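Long-range contacts in putative lipoprotein (Bacteroides ovatus, PDB 3OQQ), which is of unknown function but is probably an extracellular lipoprotein, with bound calcium ions set into a largely beta-stranded fold: residues Val128-Asp133 against Val386-Gly391; Asp149-Tyr154 against Asp181-Gly186; Thr191-Val196 against Asp272-Leu277; His394-Val399 against Lys430-Trp435. All blocks are in the same frame, centred on the assembly; numbering follows the deposited sequence.

Contact 1: residues Val128-Asp133 against Val386-Gly391; sequences VVMFED and VKLPVG. With CA (calcium ion), chain C.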
# COMPACT_ATOMS: atom_id res chain seq x y z
N VAL A 128 -1.72 -5.69 0.79
CA VAL A 128 -1.70 -6.35 -0.52
C VAL A 128 -2.94 -5.91 -1.25
O VAL A 128 -4.03 -5.88 -0.68
CB VAL A 128 -1.52 -7.91 -0.49
CG1 VAL A 128 -2.73 -8.63 0.12
CG2 VAL A 128 -1.21 -8.44 -1.90
N VAL A 129 -2.77 -5.53 -2.51
CA VAL A 129 -3.87 -5.07 -3.33
C VAL A 129 -4.20 -6.18 -4.29
O VAL A 129 -3.31 -6.74 -4.95
CB VAL A 129 -3.57 -3.74 -4.05
CG1 VAL A 129 -4.73 -3.35 -4.95
CG2 VAL A 129 -3.30 -2.63 -3.04
N MSE A 130 -5.49 -6.51 -4.38
CA MSE A 130 -5.97 -7.57 -5.26
C MSE A 130 -7.03 -7.03 -6.15
O MSE A 130 -8.06 -6.61 -5.66
CB MSE A 130 -6.47 -8.77 -4.45
CG MSE A 130 -5.37 -9.43 -3.68
SE MSE A 130 -5.96 -11.12 -2.98
CE MSE A 130 -4.45 -11.44 -1.83
N PHE A 131 -6.81 -7.11 -7.47
CA PHE A 131 -7.76 -6.58 -8.45
C PHE A 131 -8.31 -7.62 -9.37
O PHE A 131 -7.63 -8.58 -9.70
CB PHE A 131 -7.06 -5.53 -9.32
CG PHE A 131 -7.22 -4.13 -8.84
CD1 PHE A 131 -8.42 -3.44 -9.03
CD2 PHE A 131 -6.17 -3.47 -8.21
CE1 PHE A 131 -8.57 -2.13 -8.59
CE2 PHE A 131 -6.33 -2.16 -7.74
CZ PHE A 131 -7.52 -1.50 -7.94
N GLU A 132 -9.55 -7.36 -9.83
CA GLU A 132 -10.28 -8.02 -10.91
C GLU A 132 -10.08 -7.13 -12.13
O GLU A 132 -10.09 -5.91 -11.99
CB GLU A 132 -11.76 -8.23 -10.55
CG GLU A 132 -12.05 -9.62 -9.97
CD GLU A 132 -11.64 -10.75 -10.89
OE1 GLU A 132 -12.22 -10.84 -12.00
OE2 GLU A 132 -10.73 -11.54 -10.54
N ASP A 133 -9.89 -7.70 -13.31
CA ASP A 133 -9.59 -6.93 -14.52
C ASP A 133 -10.77 -6.74 -15.47
O ASP A 133 -10.57 -6.19 -16.56
CB ASP A 133 -8.44 -7.61 -15.29
CG ASP A 133 -8.68 -9.06 -15.70
OD1 ASP A 133 -9.87 -9.48 -15.79
OD2 ASP A 133 -7.69 -9.80 -15.88
N VAL A 386 -9.72 -5.05 -3.75
CA VAL A 386 -9.68 -5.06 -2.28
C VAL A 386 -8.24 -4.80 -1.80
O VAL A 386 -7.28 -5.16 -2.47
CB VAL A 386 -10.28 -6.35 -1.65
CG1 VAL A 386 -11.79 -6.40 -1.82
CG2 VAL A 386 -9.63 -7.62 -2.22
N LYS A 387 -8.11 -4.14 -0.65
CA LYS A 387 -6.82 -3.84 -0.03
C LYS A 387 -6.80 -4.56 1.30
O LYS A 387 -7.64 -4.32 2.18
CB LYS A 387 -6.64 -2.33 0.11
CG LYS A 387 -5.25 -1.92 0.58
CD LYS A 387 -5.12 -0.40 0.46
CE LYS A 387 -5.64 0.34 1.66
NZ LYS A 387 -5.43 1.81 1.51
N LEU A 388 -5.85 -5.49 1.42
CA LEU A 388 -5.80 -6.44 2.53
C LEU A 388 -4.50 -6.41 3.33
O LEU A 388 -3.49 -5.93 2.82
CB LEU A 388 -5.95 -7.86 1.88
CG LEU A 388 -7.09 -8.05 0.85
CD1 LEU A 388 -7.13 -9.44 0.32
CD2 LEU A 388 -8.46 -7.73 1.45
N PRO A 389 -4.46 -7.04 4.54
CA PRO A 389 -3.17 -7.17 5.26
C PRO A 389 -2.13 -7.82 4.35
O PRO A 389 -2.47 -8.68 3.53
CB PRO A 389 -3.54 -8.04 6.46
CG PRO A 389 -4.97 -7.68 6.72
CD PRO A 389 -5.55 -7.67 5.34
N VAL A 390 -0.89 -7.35 4.43
CA VAL A 390 0.19 -7.69 3.48
C VAL A 390 0.43 -9.21 3.33
O VAL A 390 0.66 -9.67 2.22
CB VAL A 390 1.50 -6.91 3.75
CG1 VAL A 390 2.12 -7.27 5.10
CG2 VAL A 390 2.50 -7.07 2.59
N GLY A 391 0.28 -9.96 4.41
CA GLY A 391 0.47 -11.41 4.36
C GLY A 391 -0.63 -12.20 3.66
O GLY A 391 -0.48 -13.41 3.49
CA CA C . -10.54 -12.59 -12.45
O HOH W 1 -11.35 -11.94 -14.60
O HOH W 2 -9.63 -14.04 -14.08
O HOH W 3 -12.40 -14.10 -12.10
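Val128 and Leu388 face each other as an antiparallel hydrogen-bonded pair: Val128 N donates to Leu388 O at 2.7 Å, and Leu388 N answers to Val128 O. Met130 and Val386 make the next such pair, and the bond from Met130 N to Val386 O is 2.9 Å long. In the non-hydrogen-bonded pair between them, Val129 with Lys387, the alpha carbons are used instead, Lys387 CA lying 3.5 Å from Val128 O in a CA-H...O contact. The axes of 128-131 and 386-388 approach to 4.8 Å.

Apolar contact is made on both faces. On the face of Val128 and Met130, Val128 CG1 occupies the cramped site between its own backbone N and carbonyl carbon (chi1 67°), which lays it 3.7 Å from Leu388 CB. Met130, present as selenomethionine, reaches out in an extended chain that crosses Leu388 at about a right angle and puts SE 3.9 Å from Leu388 CD1. On the other face, Val129 CG2 touches Lys387 CG at 4.2 Å before the lysine bends away and NZ bonds to Gln333 and Thr330.

Metal binding follows where the first strand ends. Glu132 chelates a calcium ion with both carboxylate oxygens, OE2 being the nearer at 2.2 Å from the metal, while Asp149 and Asp146 share in the site.

Since Val129 and Phe131 bond to strand 150-161 on the other edge, residues 128-131 form an interior strand; its backbone polar groups are satisfied amid apolar side chains, and the acidic charge next to it is probably offset by calcium.

Contact 2: residues Asp149-Tyr154 against Asp181-Gly186; sequences DVVFEY and DVRAVG. With CA (calcium ion), chain B; CA (calcium ion), chain C.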
# COMPACT_ATOMS: atom_id res chain seq x y z
N ASP A 149 -6.14 -11.15 -10.65
CA ASP A 149 -5.80 -10.60 -11.98
C ASP A 149 -4.59 -9.70 -11.92
O ASP A 149 -3.76 -9.75 -12.84
CB ASP A 149 -7.01 -9.91 -12.61
CG ASP A 149 -8.17 -10.90 -12.71
OD1 ASP A 149 -7.94 -12.13 -12.49
OD2 ASP A 149 -9.30 -10.46 -12.98
N VAL A 150 -4.45 -8.93 -10.83
CA VAL A 150 -3.27 -8.15 -10.48
C VAL A 150 -3.15 -8.25 -8.97
O VAL A 150 -4.09 -7.93 -8.23
CB VAL A 150 -3.15 -6.68 -10.98
CG1 VAL A 150 -1.76 -6.11 -10.64
CG2 VAL A 150 -3.40 -6.56 -12.49
N VAL A 151 -2.03 -8.78 -8.50
CA VAL A 151 -1.83 -8.91 -7.05
C VAL A 151 -0.52 -8.21 -6.78
O VAL A 151 0.50 -8.57 -7.37
CB VAL A 151 -1.86 -10.37 -6.53
CG1 VAL A 151 -1.69 -10.43 -5.02
CG2 VAL A 151 -3.13 -11.09 -6.96
N PHE A 152 -0.57 -7.16 -5.97
CA PHE A 152 0.66 -6.48 -5.62
C PHE A 152 0.69 -6.06 -4.20
O PHE A 152 -0.32 -5.62 -3.68
CB PHE A 152 0.94 -5.27 -6.52
CG PHE A 152 -0.04 -4.12 -6.50
CD1 PHE A 152 -1.13 -4.09 -7.37
CD2 PHE A 152 0.21 -3.00 -5.71
CE1 PHE A 152 -1.97 -2.99 -7.42
CE2 PHE A 152 -0.65 -1.90 -5.75
CZ PHE A 152 -1.72 -1.90 -6.63
N GLU A 153 1.85 -6.16 -3.59
CA GLU A 153 2.08 -5.69 -2.22
C GLU A 153 2.56 -4.28 -2.24
O GLU A 153 3.29 -3.87 -3.14
CB GLU A 153 3.14 -6.55 -1.51
CG GLU A 153 2.93 -8.04 -1.68
CD GLU A 153 3.86 -8.93 -0.87
OE1 GLU A 153 4.94 -8.45 -0.47
OE2 GLU A 153 3.48 -10.11 -0.63
N TYR A 154 2.20 -3.53 -1.23
CA TYR A 154 2.71 -2.17 -1.17
C TYR A 154 3.23 -1.90 0.20
O TYR A 154 2.80 -2.52 1.17
CB TYR A 154 1.64 -1.12 -1.55
CG TYR A 154 0.59 -0.91 -0.48
CD1 TYR A 154 0.78 0.03 0.53
CD2 TYR A 154 -0.58 -1.67 -0.46
CE1 TYR A 154 -0.19 0.26 1.50
CE2 TYR A 154 -1.56 -1.44 0.50
CZ TYR A 154 -1.34 -0.50 1.50
OH TYR A 154 -2.29 -0.28 2.47
N ASP A 181 5.29 -3.99 -5.14
CA ASP A 181 5.88 -5.28 -5.51
C ASP A 181 4.88 -6.17 -6.18
O ASP A 181 3.88 -6.51 -5.55
CB ASP A 181 6.45 -6.00 -4.26
CG ASP A 181 7.52 -5.20 -3.55
OD1 ASP A 181 8.17 -4.34 -4.21
OD2 ASP A 181 7.68 -5.40 -2.33
N VAL A 182 5.15 -6.59 -7.43
CA VAL A 182 4.25 -7.47 -8.20
C VAL A 182 4.33 -8.89 -7.67
O VAL A 182 5.35 -9.57 -7.84
CB VAL A 182 4.51 -7.45 -9.73
CG1 VAL A 182 3.42 -8.25 -10.46
CG2 VAL A 182 4.57 -6.03 -10.26
N ARG A 183 3.23 -9.38 -7.11
CA ARG A 183 3.19 -10.73 -6.61
C ARG A 183 2.64 -11.68 -7.68
O ARG A 183 3.17 -12.77 -7.84
CB ARG A 183 2.40 -10.75 -5.28
CG ARG A 183 1.49 -11.91 -5.07
CD ARG A 183 1.69 -12.59 -3.75
NE ARG A 183 1.51 -11.79 -2.53
CZ ARG A 183 0.42 -11.79 -1.77
NH1 ARG A 183 -0.66 -12.49 -2.14
NH2 ARG A 183 0.40 -11.12 -0.62
N ALA A 184 1.60 -11.27 -8.42
CA ALA A 184 1.01 -12.14 -9.45
C ALA A 184 0.22 -11.32 -10.45
O ALA A 184 -0.30 -10.25 -10.11
CB ALA A 184 0.09 -13.18 -8.80
N VAL A 185 0.01 -11.91 -11.66
CA VAL A 185 -0.83 -11.34 -12.71
C VAL A 185 -1.69 -12.50 -13.25
O VAL A 185 -1.26 -13.24 -14.13
CB VAL A 185 -0.06 -10.57 -13.82
CG1 VAL A 185 -1.02 -9.91 -14.81
CG2 VAL A 185 0.88 -9.52 -13.22
N GLY A 186 -2.88 -12.67 -12.67
CA GLY A 186 -3.81 -13.73 -13.05
C GLY A 186 -4.74 -13.32 -14.17
O GLY A 186 -5.91 -13.65 -14.16
CA CA B . -7.45 -14.57 -12.63
CA CA C . -10.54 -12.59 -12.45
O HOH W 2 -9.63 -14.04 -14.08
O HOH W 1 -11.35 -11.94 -14.60
O HOH W 3 -12.40 -14.10 -12.10
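Glu153 and Asp181 exchange two backbone hydrogen bonds, the one from Asp181 N to Glu153 O measuring 2.8 Å. The segments 150-154 and 181-184 run antiparallel at 142°, and their register slips by one at Val151. There a single carbonyl, Val151 O, receives Arg183 N at 2.9 Å and Ala184 N at 3.1 Å, both from the same face of its plane: a classic beta bulge.

The Arg183 chain bends at chi2 (129°) and chi3 (59°), which brings the guanidinium side-on to Glu153, while CG packs on Val151 CG1 at 3.5 Å. NE and NH2 both bond to Glu153 OE2, each 3.2 Å from it, in a salt bridge; the carboxylate plane stands perpendicular to that of the guanidinium, whose NH2 and NH1 have further partners that include Thr392. Asp181 OD1 makes a salt bridge with Arg300.

At the other end Asp149 OD1 bridges two calcium ions, while OD2 binds one of them and accepts from Asp133 N. Gly186 O also binds, 2.4 Å from the calcium ion it shares with OD1; Asp146, Asn148 and Glu397 add further ligands. A bulged beta hairpin whose open end carries an aspartate-bridged calcium pair is the arrangement formed here.

Contact 3: residues Thr191-Val196 against Asp272-Leu277; sequences TVLGVV and DGLTSL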
# COMPACT_ATOMS: atom_id res chain seq x y z
N THR A 191 -1.94 -4.65 -17.84
CA THR A 191 -0.69 -4.10 -18.36
C THR A 191 -0.00 -3.20 -17.34
O THR A 191 1.21 -3.08 -17.38
CB THR A 191 -0.97 -3.31 -19.65
OG1 THR A 191 -1.99 -2.35 -19.40
CG2 THR A 191 -1.39 -4.21 -20.83
N VAL A 192 -0.79 -2.49 -16.51
CA VAL A 192 -0.26 -1.50 -15.57
C VAL A 192 -0.90 -1.65 -14.20
O VAL A 192 -2.05 -2.06 -14.09
CB VAL A 192 -0.50 -0.03 -16.10
CG1 VAL A 192 0.14 1.02 -15.18
CG2 VAL A 192 -0.01 0.17 -17.54
N LEU A 193 -0.13 -1.31 -13.14
CA LEU A 193 -0.59 -1.12 -11.77
C LEU A 193 -0.11 0.27 -11.36
O LEU A 193 0.85 0.78 -11.93
CB LEU A 193 -0.16 -2.21 -10.78
CG LEU A 193 1.31 -2.38 -10.41
CD1 LEU A 193 1.70 -1.49 -9.26
CD2 LEU A 193 1.56 -3.79 -9.99
N GLY A 194 -0.80 0.89 -10.44
CA GLY A 194 -0.39 2.22 -10.01
C GLY A 194 -1.11 2.71 -8.78
O GLY A 194 -1.94 2.01 -8.19
N VAL A 195 -0.82 3.96 -8.42
CA VAL A 195 -1.44 4.57 -7.26
C VAL A 195 -1.45 6.07 -7.48
O VAL A 195 -0.56 6.63 -8.09
CB VAL A 195 -0.73 4.18 -5.89
CG1 VAL A 195 0.72 4.68 -5.82
CG2 VAL A 195 -1.53 4.66 -4.67
N VAL A 196 -2.50 6.69 -7.01
CA VAL A 196 -2.61 8.13 -6.91
C VAL A 196 -2.39 8.43 -5.43
O VAL A 196 -3.11 7.88 -4.59
CB VAL A 196 -3.97 8.69 -7.39
CG1 VAL A 196 -4.04 10.19 -7.12
CG2 VAL A 196 -4.25 8.37 -8.86
N ASP A 272 4.34 -0.08 -15.44
CA ASP A 272 3.92 -0.69 -16.71
C ASP A 272 4.85 -1.88 -17.00
O ASP A 272 5.92 -1.96 -16.39
CB ASP A 272 4.00 0.40 -17.78
CG ASP A 272 3.35 0.16 -19.14
OD1 ASP A 272 2.88 -0.99 -19.40
OD2 ASP A 272 3.34 1.09 -19.94
N GLY A 273 4.41 -2.83 -17.83
CA GLY A 273 5.22 -4.02 -18.14
C GLY A 273 4.73 -5.34 -17.59
O GLY A 273 5.38 -6.39 -17.78
N LEU A 274 3.57 -5.31 -16.88
CA LEU A 274 2.95 -6.48 -16.27
C LEU A 274 2.71 -7.60 -17.28
O LEU A 274 2.81 -8.77 -16.91
CB LEU A 274 1.61 -6.12 -15.59
CG LEU A 274 1.61 -5.09 -14.48
CD1 LEU A 274 0.19 -5.07 -13.78
CD2 LEU A 274 2.75 -5.37 -13.47
N THR A 275 2.38 -7.27 -18.53
CA THR A 275 2.13 -8.27 -19.58
C THR A 275 3.39 -9.14 -19.89
O THR A 275 3.25 -10.26 -20.42
CB THR A 275 1.61 -7.55 -20.84
OG1 THR A 275 0.86 -8.45 -21.62
CG2 THR A 275 2.72 -6.88 -21.68
N SER A 276 4.61 -8.61 -19.60
CA SER A 276 5.87 -9.29 -19.94
C SER A 276 6.33 -10.26 -18.85
O SER A 276 7.33 -10.93 -19.05
CB SER A 276 6.96 -8.25 -20.21
OG SER A 276 7.48 -7.63 -19.04
N LEU A 277 5.59 -10.36 -17.70
CA LEU A 277 5.99 -11.20 -16.56
C LEU A 277 5.65 -12.66 -16.75
O LEU A 277 6.43 -13.53 -16.32
CB LEU A 277 5.39 -10.70 -15.25
CG LEU A 277 5.68 -9.24 -14.88
CD1 LEU A 277 5.08 -8.93 -13.59
CD2 LEU A 277 7.21 -8.94 -14.87
O HOH W 4 2.27 -4.47 -19.51
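Thr191 meets Leu274 through its carbonyl, and these two residues, with Asp272, bury most of the surface in this contact. Thr191 O accepts from Leu274 N at 3.3 Å, the donor standing well above the carbonyl plane, and from Gly273 N in a weak bond. A water donates to the same oxygen at 2.8 Å and accepts from Thr275 N, bridging the strand to the 3-10 segment 274-276.

Leu274 directs its side chain at the strand. Its CG stands anti to its own carbonyl carbon (chi1 -60°), which carries CD1 to within 3.6 Å of Val192 C, while CD2 touches Leu193 CD2 at 4.0 Å; the two leucines cross at about a right angle. With valine in place of Leu274 the shorter branches would probably fail to reach Leu193, leaving a gap between turn and strand.

Asp272 pairs with Val192 across the non-hydrogen-bonded position. Val192 CG2 lies 3.6 Å from Asp272 OD1, an apolar methyl against a carboxylate oxygen. That oxygen is also a weak acceptor for Gly273 N, 2.9 Å away. Gly273 itself has phi 110°, where a beta carbon would jam against the carbonyl oxygen of Asp272.

Beyond the contact, Thr191 and Val192 both face Lys338 in a classic beta bulge, and Leu193 bonds to Leu271. The geometry is that of a strand, 266-272, leaving a six-stranded antiparallel sheet by way of a glycine and a 3-10 turn that folds back against its neighbour, strand 190-198.

Contact 4: residues His394-Val399 against Lys430-Trp435; sequences HAYERV and KTIRYW. With CA (calcium ion), chain B; ACT (acetate ion), chain F.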
# COMPACT_ATOMS: atom_id res chain seq x y z
N HIS A 394 -3.08 -14.88 -2.31
CA HIS A 394 -4.06 -14.80 -3.40
C HIS A 394 -4.50 -16.21 -3.81
O HIS A 394 -3.84 -17.21 -3.52
CB HIS A 394 -3.51 -13.99 -4.60
CG HIS A 394 -2.30 -14.61 -5.23
ND1 HIS A 394 -1.05 -14.50 -4.64
CD2 HIS A 394 -2.19 -15.37 -6.34
CE1 HIS A 394 -0.22 -15.17 -5.43
NE2 HIS A 394 -0.85 -15.68 -6.48
N ALA A 395 -5.63 -16.27 -4.52
CA ALA A 395 -6.23 -17.51 -5.00
C ALA A 395 -5.55 -18.04 -6.25
O ALA A 395 -5.06 -17.26 -7.08
CB ALA A 395 -7.70 -17.28 -5.33
N TYR A 396 -5.64 -19.37 -6.43
CA TYR A 396 -5.22 -20.05 -7.67
C TYR A 396 -6.16 -19.59 -8.78
O TYR A 396 -7.29 -19.19 -8.49
CB TYR A 396 -5.28 -21.58 -7.52
CG TYR A 396 -4.09 -22.19 -6.82
CD1 TYR A 396 -2.85 -22.26 -7.45
CD2 TYR A 396 -4.22 -22.76 -5.56
CE1 TYR A 396 -1.75 -22.80 -6.81
CE2 TYR A 396 -3.12 -23.33 -4.92
CZ TYR A 396 -1.88 -23.34 -5.54
OH TYR A 396 -0.80 -23.89 -4.92
N GLU A 397 -5.69 -19.60 -10.04
CA GLU A 397 -6.49 -19.15 -11.18
C GLU A 397 -7.84 -19.86 -11.25
O GLU A 397 -7.91 -21.08 -11.10
CB GLU A 397 -5.72 -19.35 -12.49
CG GLU A 397 -6.28 -18.53 -13.66
CD GLU A 397 -6.53 -17.05 -13.47
OE1 GLU A 397 -5.93 -16.44 -12.56
OE2 GLU A 397 -7.32 -16.48 -14.26
N ARG A 398 -8.92 -19.05 -11.46
CA ARG A 398 -10.33 -19.46 -11.59
C ARG A 398 -10.91 -20.07 -10.30
O ARG A 398 -12.02 -20.58 -10.33
CB ARG A 398 -10.53 -20.41 -12.78
CG ARG A 398 -10.52 -19.68 -14.15
CD ARG A 398 -10.60 -20.66 -15.32
NE ARG A 398 -9.50 -21.63 -15.29
CZ ARG A 398 -8.30 -21.44 -15.83
NH1 ARG A 398 -8.03 -20.33 -16.50
NH2 ARG A 398 -7.36 -22.37 -15.72
N VAL A 399 -10.20 -19.96 -9.17
CA VAL A 399 -10.76 -20.41 -7.89
C VAL A 399 -11.58 -19.23 -7.33
O VAL A 399 -11.01 -18.14 -7.14
CB VAL A 399 -9.68 -20.91 -6.88
CG1 VAL A 399 -10.27 -21.07 -5.48
CG2 VAL A 399 -9.04 -22.21 -7.34
N LYS A 430 -6.42 -23.71 -2.07
CA LYS A 430 -7.05 -22.71 -2.93
C LYS A 430 -6.25 -21.43 -3.02
O LYS A 430 -6.64 -20.51 -3.75
CB LYS A 430 -8.47 -22.42 -2.43
CG LYS A 430 -9.33 -23.67 -2.57
CD LYS A 430 -10.80 -23.47 -2.50
CE LYS A 430 -11.51 -24.82 -2.47
NZ LYS A 430 -11.49 -25.49 -3.80
N THR A 431 -5.11 -21.35 -2.29
CA THR A 431 -4.32 -20.13 -2.28
C THR A 431 -2.86 -20.40 -2.52
O THR A 431 -2.41 -21.53 -2.37
CB THR A 431 -4.51 -19.35 -0.97
OG1 THR A 431 -4.22 -20.20 0.16
CG2 THR A 431 -5.89 -18.72 -0.86
N ILE A 432 -2.13 -19.35 -2.89
CA ILE A 432 -0.70 -19.39 -3.21
C ILE A 432 0.12 -18.54 -2.27
O ILE A 432 -0.25 -17.42 -1.93
CB ILE A 432 -0.49 -18.86 -4.66
CG1 ILE A 432 -1.28 -19.70 -5.67
CG2 ILE A 432 1.01 -18.70 -5.07
CD1 ILE A 432 -1.42 -19.08 -7.03
N ARG A 433 1.29 -19.08 -1.94
CA ARG A 433 2.43 -18.47 -1.28
C ARG A 433 3.68 -19.06 -1.94
O ARG A 433 3.83 -20.28 -1.93
CB ARG A 433 2.42 -18.70 0.24
CG ARG A 433 3.59 -18.03 0.96
CD ARG A 433 3.14 -17.01 1.97
NE ARG A 433 4.20 -16.68 2.92
N TYR A 434 4.52 -18.24 -2.59
CA TYR A 434 5.77 -18.72 -3.19
C TYR A 434 6.99 -18.03 -2.58
O TYR A 434 8.12 -18.34 -2.98
CB TYR A 434 5.76 -18.54 -4.73
CG TYR A 434 5.68 -17.11 -5.24
CD1 TYR A 434 6.83 -16.36 -5.48
CD2 TYR A 434 4.45 -16.53 -5.56
CE1 TYR A 434 6.77 -15.06 -5.99
CE2 TYR A 434 4.37 -15.22 -6.08
CZ TYR A 434 5.54 -14.51 -6.32
OH TYR A 434 5.51 -13.25 -6.87
N TRP A 435 6.76 -17.11 -1.63
CA TRP A 435 7.75 -16.24 -0.98
C TRP A 435 7.86 -16.53 0.53
O TRP A 435 6.91 -17.09 1.11
CB TRP A 435 7.38 -14.75 -1.20
CG TRP A 435 6.08 -14.33 -0.56
CD1 TRP A 435 5.92 -13.73 0.66
CD2 TRP A 435 4.75 -14.57 -1.06
NE1 TRP A 435 4.59 -13.57 0.95
CE2 TRP A 435 3.84 -14.09 -0.08
CE3 TRP A 435 4.24 -15.13 -2.24
CZ2 TRP A 435 2.45 -14.18 -0.24
CZ3 TRP A 435 2.87 -15.25 -2.38
CH2 TRP A 435 1.98 -14.81 -1.38
OXT TRP A 435 8.88 -16.16 1.14
CA CA B . -7.45 -14.57 -12.63
C ACT F . -1.62 -26.00 -2.32
O ACT F . -1.48 -24.75 -2.44
OXT ACT F . -1.36 -26.64 -1.25
CH3 ACT F . -2.14 -26.78 -3.51
O HOH W 2 -9.63 -14.04 -14.08
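Ile432 is held between two rings, those of Tyr396 and His394. Its CG1 lies over one face of the Tyr396 ring, 3.6 Å from the centroid, and CB over a face of the imidazole at 4.0 Å, both CH-pi contacts. CD1 reaches both rings, coming to 3.5 Å from His394 NE2. The imidazole gets there because CG sits between backbone N and carbonyl carbon (chi1 62°), and its rotation is fixed by NE2 bonding to Gln286 O and ND1 to Arg183.

The backbones pair as a short, weakly bonded antiparallel two-strand sheet, the chain's C-terminal strand added to 394-395. Ile432 N donates to His394 O at 2.8 Å, whereas Tyr396 N meets Lys430 O at 3.1 Å from above its plane. Ala395 CA adds a CA-H...O contact to Lys430 O.

A type II turn from Tyr396 to Val399 follows, bringing Val399 CG1 to 3.8 Å from Lys430 CB. Tyr396 OH donates to an acetate oxygen at 2.7 Å, the acetate probably coming from the crystallisation liquor. Were Tyr396 replaced by alanine, Ile432 CG1 would probably lose the ring that covers it and be left freer to turn, and the acetate would lose its hydroxyl donor. Within the same turn Glu397 chelates a calcium ion with OE1 and OE2, in company with Asp146, Asn148, Asp149 and Gly186, while Asn148 ND2 also bonds to Ala395 O.

Overall arrangement
Contact 2 lies at the middle of the group, its centre about 8 Å from that of contact 1, 9 Å from contact 3 and 11 Å from contact 4. Contacts 1 and 2 share adjacent strands of a sheet, Val129 N reaching Phe152 O at 2.7 Å. Val182 of contact 2 packs on Leu193, Leu274 and Leu277 of contact 3, so strand 173-184 packs on strand 190-198 and on the turn after strand 266-272 through apolar side chains. Towards the C terminus, Arg183 O lies 2.6 Å from Tyr434 OH of contact 4. Contacts 1, 2 and 4 converge on two calcium ions: contacts 1 and 2 give ligands to one, contacts 2 and 4 to the other, and Asp149 serves both.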